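PDB 5I0F: glycoside hydrolase family 31 from Trueperella pyogenes, which degrades cycloalternan, probably by hydrolysing its alpha-glucosidic linkages through a covalent glycosyl-enzyme intermediate. Local coordinates for residues S300-N305 / V327-A331; Q313-H317 / D603-W607. All blocks are in the same frame, centred on the assembly; numbering follows the deposited sequence.

Both contacts belong to the TIM barrel of this glycoside hydrolase and both are buried, but they serve different layers of it. Contact 1 joins the ends of the first two barrel strands at the sugar-binding mouth, and its chemistry is mainly polar: an amide, a carboxylate, bound waters, a sugar hydroxyl and a sugar ring oxygen. Contact 2 lies on the outer layer, where helix 307-320, which connects those same two strands, meets the start of helix 606-613; a tryptophan ring does most of the work there. The two meet directly, since Trp304 donates NE1 to Asp603 OD2 (3.0 Å) and packs on Gln313 and Thr605, while Met314 touches Val327.

Contact 1. Residues S300-N305 / V327-A331; sequences SGNEWN and VVIEA. With GLC (alpha-D-glucopyranose), chain C; BGC (beta-D-glucopyranose), chain B.
Asn302 and Glu330 meet directly inside the sugar pocket, and each also holds a different glucose. Asn302 ND2 donates to Glu330 OE1 at 2.8 Å, a nearly straight bond (166°) that stays close to the amide plane and reaches the carboxylate on its anti side, somewhat out of the carboxylate plane. The two flat groups are turned 76° apart. The same ND2 reaches ring oxygen O5 of the alpha-glucose at 2.9 Å, along a more bent path, while OE1 accepts from O4 of the beta-glucose at 2.6 Å. With CG anti to the backbone N (chi1 -174°), the Asn302 amide extends to the carboxylate and the sugar together. Lys465 forms a salt bridge with Glu330 OE2, so both carboxylate oxygens are engaged.

Behind the pocket the backbones are joined largely through water. One water accepts from Glu330 N and lies 2.9 Å from Gly301 O and 2.8 Å from Trp304 O; a second accepts from Gly301 N and lies 2.7 Å from Val328 O. A type I turn from Gly301 to Trp304 carries the chain round so that the methyl of Ala331 sits 3.4 Å from Asn302 O and against CB of Asn305. Val327 CG2 touches the edge of the Trp304 indole, whose NE1 turns to Asp603, at CZ3.

The contact thus lies where neighbouring parallel strands 297-300 and 326-329 end at the barrel mouth, with strand 383-388 beside Val328, strand 587-590 beside Ser300 and helix 307-320 packed on Trp304 and Ile329.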
ATOM      1  N   SER A 300       3.113  -2.743 -19.385  1.00 16.67           N
ATOM      2  CA  SER A 300       1.956  -1.958 -18.933  1.00 16.71           C
ATOM      3  C   SER A 300       2.119  -0.493 -19.366  1.00 16.89           C
ATOM      4  O   SER A 300       3.240   0.008 -19.529  1.00 16.97           O
ATOM      5  CB  SER A 300       1.833  -2.063 -17.420  1.00 16.90           C
ATOM      6  OG  SER A 300       0.737  -1.312 -16.901  1.00 17.33           O
ATOM      7  N   GLY A 301       0.992   0.170 -19.547  1.00 16.74           N
ATOM      8  CA  GLY A 301       0.971   1.593 -19.862  1.00 17.23           C
ATOM      9  C   GLY A 301      -0.449   2.093 -19.794  1.00 17.41           C
ATOM     10  O   GLY A 301      -1.319   1.598 -20.524  1.00 17.62           O
ATOM     11  N   ASN A 302      -0.721   3.062 -18.927  1.00 17.47           N
ATOM     12  CA  ASN A 302      -2.104   3.506 -18.768  1.00 17.71           C
ATOM     13  C   ASN A 302      -2.733   4.057 -20.070  1.00 18.79           C
ATOM     14  O   ASN A 302      -3.950   3.969 -20.243  1.00 19.08           O
ATOM     15  CB  ASN A 302      -2.249   4.519 -17.629  1.00 17.56           C
ATOM     16  CG  ASN A 302      -3.709   4.866 -17.362  1.00 17.75           C
ATOM     17  OD1 ASN A 302      -4.244   5.856 -17.910  1.00 18.21           O
ATOM     18  ND2 ASN A 302      -4.376   4.040 -16.587  1.00 17.28           N
ATOM     19  N   GLU A 303      -1.904   4.589 -20.989  1.00 19.05           N
ATOM     20  CA  GLU A 303      -2.419   5.174 -22.230  1.00 19.83           C
ATOM     21  C   GLU A 303      -2.599   4.173 -23.361  1.00 19.45           C
ATOM     22  O   GLU A 303      -2.870   4.576 -24.481  1.00 19.91           O
ATOM     23  CB  GLU A 303      -1.566   6.392 -22.649  1.00 20.51           C
ATOM     24  CG  GLU A 303      -1.690   7.470 -21.585  1.00 21.16           C
ATOM     25  CD  GLU A 303      -1.124   8.817 -21.961  1.00 22.40           C
ATOM     26  OE1 GLU A 303      -1.523   9.779 -21.284  1.00 23.06           O
ATOM     27  OE2 GLU A 303      -0.271   8.928 -22.862  1.00 21.91           O
ATOM     28  N   TRP A 304      -2.457   2.877 -23.075  1.00 18.73           N
ATOM     29  CA  TRP A 304      -2.838   1.851 -24.050  1.00 18.50           C
ATOM     30  C   TRP A 304      -4.325   1.587 -23.838  1.00 18.13           C
ATOM     31  O   TRP A 304      -4.698   0.661 -23.116  1.00 17.66           O
ATOM     32  CB  TRP A 304      -2.045   0.580 -23.845  1.00 18.30           C
ATOM     33  CG  TRP A 304      -0.571   0.775 -23.938  1.00 18.79           C
ATOM     34  CD1 TRP A 304       0.102   1.821 -24.514  1.00 19.62           C
ATOM     35  CD2 TRP A 304       0.410  -0.137 -23.494  1.00 18.89           C
ATOM     36  NE1 TRP A 304       1.452   1.630 -24.407  1.00 19.72           N
ATOM     37  CE2 TRP A 304       1.673   0.437 -23.770  1.00 19.12           C
ATOM     38  CE3 TRP A 304       0.354  -1.384 -22.865  1.00 18.48           C
ATOM     39  CZ2 TRP A 304       2.867  -0.208 -23.467  1.00 18.89           C
ATOM     40  CZ3 TRP A 304       1.569  -2.027 -22.556  1.00 18.45           C
ATOM     41  CH2 TRP A 304       2.792  -1.428 -22.853  1.00 18.45           C
ATOM     42  N   ASN A 305      -5.154   2.424 -24.449  1.00 18.25           N
ATOM     43  CA  ASN A 305      -6.588   2.432 -24.160  1.00 18.07           C
ATOM     44  C   ASN A 305      -7.464   2.001 -25.337  1.00 18.02           C
ATOM     45  O   ASN A 305      -8.664   2.278 -25.357  1.00 18.02           O
ATOM     46  CB  ASN A 305      -7.033   3.760 -23.567  1.00 18.30           C
ATOM     47  CG  ASN A 305      -7.092   4.886 -24.582  1.00 19.24           C
ATOM     48  OD1 ASN A 305      -6.361   4.901 -25.579  1.00 19.91           O
ATOM     49  ND2 ASN A 305      -7.965   5.850 -24.322  1.00 19.27           N
ATOM     50  N   VAL A 327       0.669  -8.754 -20.271  1.00 17.90           N
ATOM     51  CA  VAL A 327       0.277  -7.377 -20.553  1.00 17.26           C
ATOM     52  C   VAL A 327      -0.836  -6.983 -19.600  1.00 16.75           C
ATOM     53  O   VAL A 327      -1.811  -7.731 -19.432  1.00 16.77           O
ATOM     54  CB  VAL A 327      -0.094  -7.150 -22.037  1.00 17.55           C
ATOM     55  CG1 VAL A 327      -1.279  -7.997 -22.486  1.00 17.66           C
ATOM     56  CG2 VAL A 327      -0.334  -5.651 -22.297  1.00 17.38           C
ATOM     57  N   VAL A 328      -0.639  -5.864 -18.905  1.00 16.09           N
ATOM     58  CA  VAL A 328      -1.677  -5.251 -18.078  1.00 16.26           C
ATOM     59  C   VAL A 328      -2.364  -4.163 -18.906  1.00 16.32           C
ATOM     60  O   VAL A 328      -1.685  -3.348 -19.539  1.00 15.89           O
ATOM     61  CB  VAL A 328      -1.058  -4.628 -16.792  1.00 16.59           C
ATOM     62  CG1 VAL A 328      -2.148  -4.048 -15.895  1.00 16.53           C
ATOM     63  CG2 VAL A 328      -0.242  -5.685 -16.043  1.00 16.81           C
ATOM     64  N   ILE A 329      -3.704  -4.155 -18.909  1.00 15.91           N
ATOM     65  CA  ILE A 329      -4.485  -3.112 -19.542  1.00 16.00           C
ATOM     66  C   ILE A 329      -5.290  -2.443 -18.442  1.00 16.16           C
ATOM     67  O   ILE A 329      -6.063  -3.112 -17.740  1.00 15.82           O
ATOM     68  CB  ILE A 329      -5.435  -3.676 -20.641  1.00 16.47           C
ATOM     69  CG1 ILE A 329      -4.680  -4.650 -21.560  1.00 16.76           C
ATOM     70  CG2 ILE A 329      -6.052  -2.524 -21.432  1.00 16.68           C
ATOM     71  CD1 ILE A 329      -5.550  -5.401 -22.548  1.00 17.19           C
ATOM     72  N   GLU A 330      -5.065  -1.138 -18.272  1.00 16.29           N
ATOM     73  CA  GLU A 330      -5.737  -0.344 -17.258  1.00 16.43           C
ATOM     74  C   GLU A 330      -6.943   0.374 -17.788  1.00 16.31           C
ATOM     75  O   GLU A 330      -8.026   0.274 -17.204  1.00 16.00           O
ATOM     76  CB  GLU A 330      -4.755   0.663 -16.625  1.00 16.55           C
ATOM     77  CG  GLU A 330      -3.626  -0.017 -15.907  1.00 16.40           C
ATOM     78  CD  GLU A 330      -2.922   0.884 -14.912  1.00 16.69           C
ATOM     79  OE1 GLU A 330      -2.813   2.124 -15.180  1.00 16.77           O
ATOM     80  OE2 GLU A 330      -2.461   0.330 -13.880  1.00 16.24           O
ATOM     81  N   ALA A 331      -6.757   1.075 -18.903  1.00 16.42           N
ATOM     82  CA  ALA A 331      -7.819   1.839 -19.553  1.00 17.07           C
ATOM     83  C   ALA A 331      -8.491   0.964 -20.619  1.00 17.26           C
ATOM     84  O   ALA A 331      -8.334   1.197 -21.802  1.00 17.91           O
ATOM     85  CB  ALA A 331      -7.248   3.108 -20.175  1.00 17.30           C
TER
HETATM   86  C1  GLC C   2      -5.861   5.714 -13.768  1.00 20.04           C
HETATM   87  C2  GLC C   2      -6.743   6.935 -13.456  1.00 20.89           C
HETATM   88  C3  GLC C   2      -8.181   6.525 -13.166  1.00 21.20           C
HETATM   89  C4  GLC C   2      -8.702   5.610 -14.270  1.00 20.90           C
HETATM   90  C5  GLC C   2      -7.777   4.405 -14.422  1.00 20.02           C
HETATM   91  C6  GLC C   2      -8.236   3.439 -15.509  1.00 20.36           C
HETATM   92  O2  GLC C   2      -6.226   7.655 -12.329  1.00 22.89           O
HETATM   93  O3  GLC C   2      -9.007   7.692 -13.041  1.00 22.37           O
HETATM   94  O4  GLC C   2     -10.032   5.177 -13.943  1.00 22.00           O
HETATM   95  O5  GLC C   2      -6.466   4.874 -14.755  1.00 19.56           O
HETATM   96  O6  GLC C   2      -8.189   4.071 -16.783  1.00 19.95           O
HETATM   97  C2  BGC B   1      -1.975   2.741  -9.639  1.00 18.23           C
HETATM   98  C3  BGC B   1      -1.295   3.100 -10.973  1.00 17.77           C
HETATM   99  C4  BGC B   1      -2.347   3.141 -12.077  1.00 18.43           C
HETATM  100  C5  BGC B   1      -3.493   4.098 -11.712  1.00 19.02           C
HETATM  101  C6  BGC B   1      -4.610   3.954 -12.737  1.00 19.27           C
HETATM  102  C1  BGC B   1      -3.518   2.848  -9.538  1.00 19.92           C
HETATM  103  O2  BGC B   1      -1.206   2.844  -8.424  1.00 16.64           O
HETATM  104  O3  BGC B   1      -0.262   2.158 -11.272  1.00 17.48           O
HETATM  105  O4  BGC B   1      -1.749   3.546 -13.324  1.00 17.01           O
HETATM  106  O5  BGC B   1      -4.037   3.890 -10.384  1.00 19.44           O
HETATM  107  O6  BGC B   1      -5.592   4.980 -12.564  1.00 19.74           O
HETATM  108  O   HOH W   1      -4.046   0.596 -20.368  1.00 20.22           O
HETATM  109  O   HOH W   2      -1.698  -0.791 -18.751  1.00 23.48           O
HETATM  110  O   HOH W   3     -10.617   2.002 -23.439  1.00 19.20           O

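Contact 2. Residues Q313-H317 / D603-W607; sequences QMDRH and DRTPW
Gln313 accepts a hydrogen bond from the indole of Trp607: OE1 lies in the indole plane, 2.7 Å from Trp607 NE1, which is in the carbonyl plane. Amide and indole are nearly coplanar. The same oxygen rests against Thr605 CG2.

One turn on, Arg316 spreads along one face of the indole. Its chain leaves with CG anti to the backbone N (chi1 -171°), placing CG over the six-membered ring, 3.4 Å from Trp607 CE2; a bend at chi2 carries the guanidinium to the CB/CG side of the five-membered ring as an off-centre cation-pi stack, its plane tilted 22° from the indole. Glu320 pairs with Arg316 NE. Thr605 CB and Pro606 CD lie against the opposite face, toward its rim.

His317 receives the far edge of the indole, Trp607 CH2 pointing at the centre of the imidazole in an edge-to-face pair with planes 75° apart. Ile322 O and Tyr590 OH hold the two imidazole nitrogens and fix the ring.

Thr605, the N-cap of helix 606-613, caps the backbone N of Asn608, and the side of helix 307-320 packs against this N-terminal end in the outer layer of the TIM barrel, on the beta-alpha-beta crossover between strands 297-300 and 326-329.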
ATOM      1  N   GLN A 313       2.025  -2.391 -29.335  1.00 22.51           N
ATOM      2  CA  GLN A 313       3.111  -2.620 -28.408  1.00 22.41           C
ATOM      3  C   GLN A 313       3.524  -4.087 -28.307  1.00 21.75           C
ATOM      4  O   GLN A 313       4.720  -4.372 -28.257  1.00 20.36           O
ATOM      5  CB  GLN A 313       2.769  -2.044 -27.039  1.00 22.60           C
ATOM      6  CG  GLN A 313       2.568  -0.517 -27.076  1.00 23.23           C
ATOM      7  CD  GLN A 313       3.733   0.247 -27.658  1.00 24.93           C
ATOM      8  OE1 GLN A 313       4.910  -0.134 -27.527  1.00 25.31           O
ATOM      9  NE2 GLN A 313       3.412   1.330 -28.344  1.00 26.65           N
ATOM     10  N   MET A 314       2.547  -5.001 -28.357  1.00 21.79           N
ATOM     11  CA  MET A 314       2.860  -6.434 -28.366  1.00 22.55           C
ATOM     12  C   MET A 314       3.602  -6.809 -29.659  1.00 22.92           C
ATOM     13  O   MET A 314       4.581  -7.552 -29.619  1.00 22.52           O
ATOM     14  CB  MET A 314       1.607  -7.285 -28.180  1.00 23.02           C
ATOM     15  CG  MET A 314       0.846  -7.030 -26.876  1.00 23.12           C
ATOM     16  SD  MET A 314       1.831  -7.333 -25.404  1.00 23.61           S
ATOM     17  CE  MET A 314       2.460  -5.699 -25.065  1.00 23.37           C
ATOM     18  N   ASP A 315       3.173  -6.263 -30.798  1.00 23.90           N
ATOM     19  CA  ASP A 315       3.887  -6.511 -32.066  1.00 24.90           C
ATOM     20  C   ASP A 315       5.311  -5.918 -31.996  1.00 24.10           C
ATOM     21  O   ASP A 315       6.256  -6.522 -32.487  1.00 23.44           O
ATOM     22  CB  ASP A 315       3.141  -5.943 -33.282  1.00 26.39           C
ATOM     23  CG  ASP A 315       1.811  -6.640 -33.560  1.00 28.15           C
ATOM     24  OD1 ASP A 315       1.524  -7.750 -33.000  1.00 30.25           O
ATOM     25  OD2 ASP A 315       1.027  -6.068 -34.356  1.00 28.85           O
ATOM     26  N   ARG A 316       5.467  -4.762 -31.359  1.00 23.03           N
ATOM     27  CA  ARG A 316       6.801  -4.158 -31.240  1.00 23.61           C
ATOM     28  C   ARG A 316       7.736  -5.012 -30.371  1.00 22.58           C
ATOM     29  O   ARG A 316       8.875  -5.248 -30.751  1.00 22.20           O
ATOM     30  CB  ARG A 316       6.726  -2.716 -30.764  1.00 24.09           C
ATOM     31  CG  ARG A 316       8.046  -1.956 -30.820  1.00 25.81           C
ATOM     32  CD  ARG A 316       8.493  -1.647 -32.236  1.00 27.09           C
ATOM     33  NE  ARG A 316       9.741  -0.883 -32.262  1.00 28.22           N
ATOM     34  CZ  ARG A 316       9.842   0.448 -32.200  1.00 28.98           C
ATOM     35  NH1 ARG A 316      11.046   1.008 -32.227  1.00 29.96           N
ATOM     36  NH2 ARG A 316       8.767   1.234 -32.125  1.00 29.37           N
ATOM     37  N   HIS A 317       7.236  -5.492 -29.232  1.00 21.78           N
ATOM     38  CA  HIS A 317       7.999  -6.447 -28.419  1.00 21.92           C
ATOM     39  C   HIS A 317       8.504  -7.627 -29.278  1.00 23.41           C
ATOM     40  O   HIS A 317       9.678  -7.985 -29.245  1.00 24.15           O
ATOM     41  CB  HIS A 317       7.175  -6.952 -27.242  1.00 20.99           C
ATOM     42  CG  HIS A 317       7.290  -6.090 -26.030  1.00 20.18           C
ATOM     43  ND1 HIS A 317       8.403  -6.105 -25.226  1.00 20.21           N
ATOM     44  CD2 HIS A 317       6.460  -5.150 -25.510  1.00 19.80           C
ATOM     45  CE1 HIS A 317       8.257  -5.211 -24.262  1.00 20.13           C
ATOM     46  NE2 HIS A 317       7.075  -4.634 -24.398  1.00 19.28           N
ATOM     47  N   ASP A 603       5.167   6.490 -22.322  1.00 19.57           N
ATOM     48  CA  ASP A 603       5.380   5.059 -22.128  1.00 19.34           C
ATOM     49  C   ASP A 603       6.812   4.798 -21.630  1.00 18.87           C
ATOM     50  O   ASP A 603       7.753   5.467 -22.085  1.00 18.88           O
ATOM     51  CB  ASP A 603       5.170   4.262 -23.435  1.00 19.77           C
ATOM     52  CG  ASP A 603       3.737   4.362 -24.005  1.00 20.54           C
ATOM     53  OD1 ASP A 603       2.850   5.027 -23.382  1.00 21.04           O
ATOM     54  OD2 ASP A 603       3.490   3.734 -25.077  1.00 20.07           O
ATOM     55  N   ARG A 604       6.954   3.799 -20.746  1.00 18.22           N
ATOM     56  CA  ARG A 604       8.242   3.308 -20.269  1.00 18.48           C
ATOM     57  C   ARG A 604       8.723   2.089 -21.060  1.00 18.52           C
ATOM     58  O   ARG A 604       9.506   1.255 -20.562  1.00 18.44           O
ATOM     59  CB  ARG A 604       8.193   3.001 -18.772  1.00 18.31           C
ATOM     60  CG  ARG A 604       8.650   4.164 -17.898  1.00 18.33           C
ATOM     61  CD  ARG A 604       7.726   5.362 -18.012  1.00 18.37           C
ATOM     62  NE  ARG A 604       8.011   6.316 -16.950  1.00 18.11           N
ATOM     63  CZ  ARG A 604       7.676   7.609 -16.933  1.00 18.58           C
ATOM     64  NH1 ARG A 604       7.040   8.193 -17.958  1.00 19.00           N
ATOM     65  NH2 ARG A 604       8.006   8.334 -15.882  1.00 18.46           N
ATOM     66  N   THR A 605       8.264   1.997 -22.301  1.00 18.57           N
ATOM     67  CA  THR A 605       8.790   0.995 -23.220  1.00 18.49           C
ATOM     68  C   THR A 605      10.247   1.317 -23.562  1.00 18.64           C
ATOM     69  O   THR A 605      10.632   2.471 -23.564  1.00 18.86           O
ATOM     70  CB  THR A 605       8.006   0.970 -24.526  1.00 18.26           C
ATOM     71  OG1 THR A 605       8.020   2.290 -25.110  1.00 18.69           O
ATOM     72  CG2 THR A 605       6.561   0.508 -24.284  1.00 18.27           C
ATOM     73  N   PRO A 606      11.051   0.300 -23.892  1.00 18.90           N
ATOM     74  CA  PRO A 606      12.444   0.574 -24.215  1.00 19.24           C
ATOM     75  C   PRO A 606      12.619   1.522 -25.391  1.00 19.74           C
ATOM     76  O   PRO A 606      13.489   2.411 -25.357  1.00 20.02           O
ATOM     77  CB  PRO A 606      12.998  -0.823 -24.521  1.00 19.64           C
ATOM     78  CG  PRO A 606      12.181  -1.743 -23.675  1.00 19.25           C
ATOM     79  CD  PRO A 606      10.800  -1.146 -23.699  1.00 19.18           C
ATOM     80  N   TRP A 607      11.747   1.371 -26.385  1.00 19.57           N
ATOM     81  CA  TRP A 607      11.750   2.212 -27.603  1.00 20.11           C
ATOM     82  C   TRP A 607      11.317   3.656 -27.356  1.00 20.56           C
ATOM     83  O   TRP A 607      11.945   4.575 -27.898  1.00 20.98           O
ATOM     84  CB  TRP A 607      10.941   1.575 -28.772  1.00 20.13           C
ATOM     85  CG  TRP A 607       9.689   0.854 -28.378  1.00 19.59           C
ATOM     86  CD1 TRP A 607       8.423   1.355 -28.355  1.00 19.46           C
ATOM     87  CD2 TRP A 607       9.598  -0.486 -27.896  1.00 19.39           C
ATOM     88  NE1 TRP A 607       7.555   0.409 -27.895  1.00 19.51           N
ATOM     89  CE2 TRP A 607       8.250  -0.738 -27.619  1.00 19.27           C
ATOM     90  CE3 TRP A 607      10.531  -1.510 -27.707  1.00 19.65           C
ATOM     91  CZ2 TRP A 607       7.808  -1.965 -27.135  1.00 18.97           C
ATOM     92  CZ3 TRP A 607      10.106  -2.713 -27.236  1.00 19.10           C
ATOM     93  CH2 TRP A 607       8.750  -2.942 -26.967  1.00 19.09           C
TER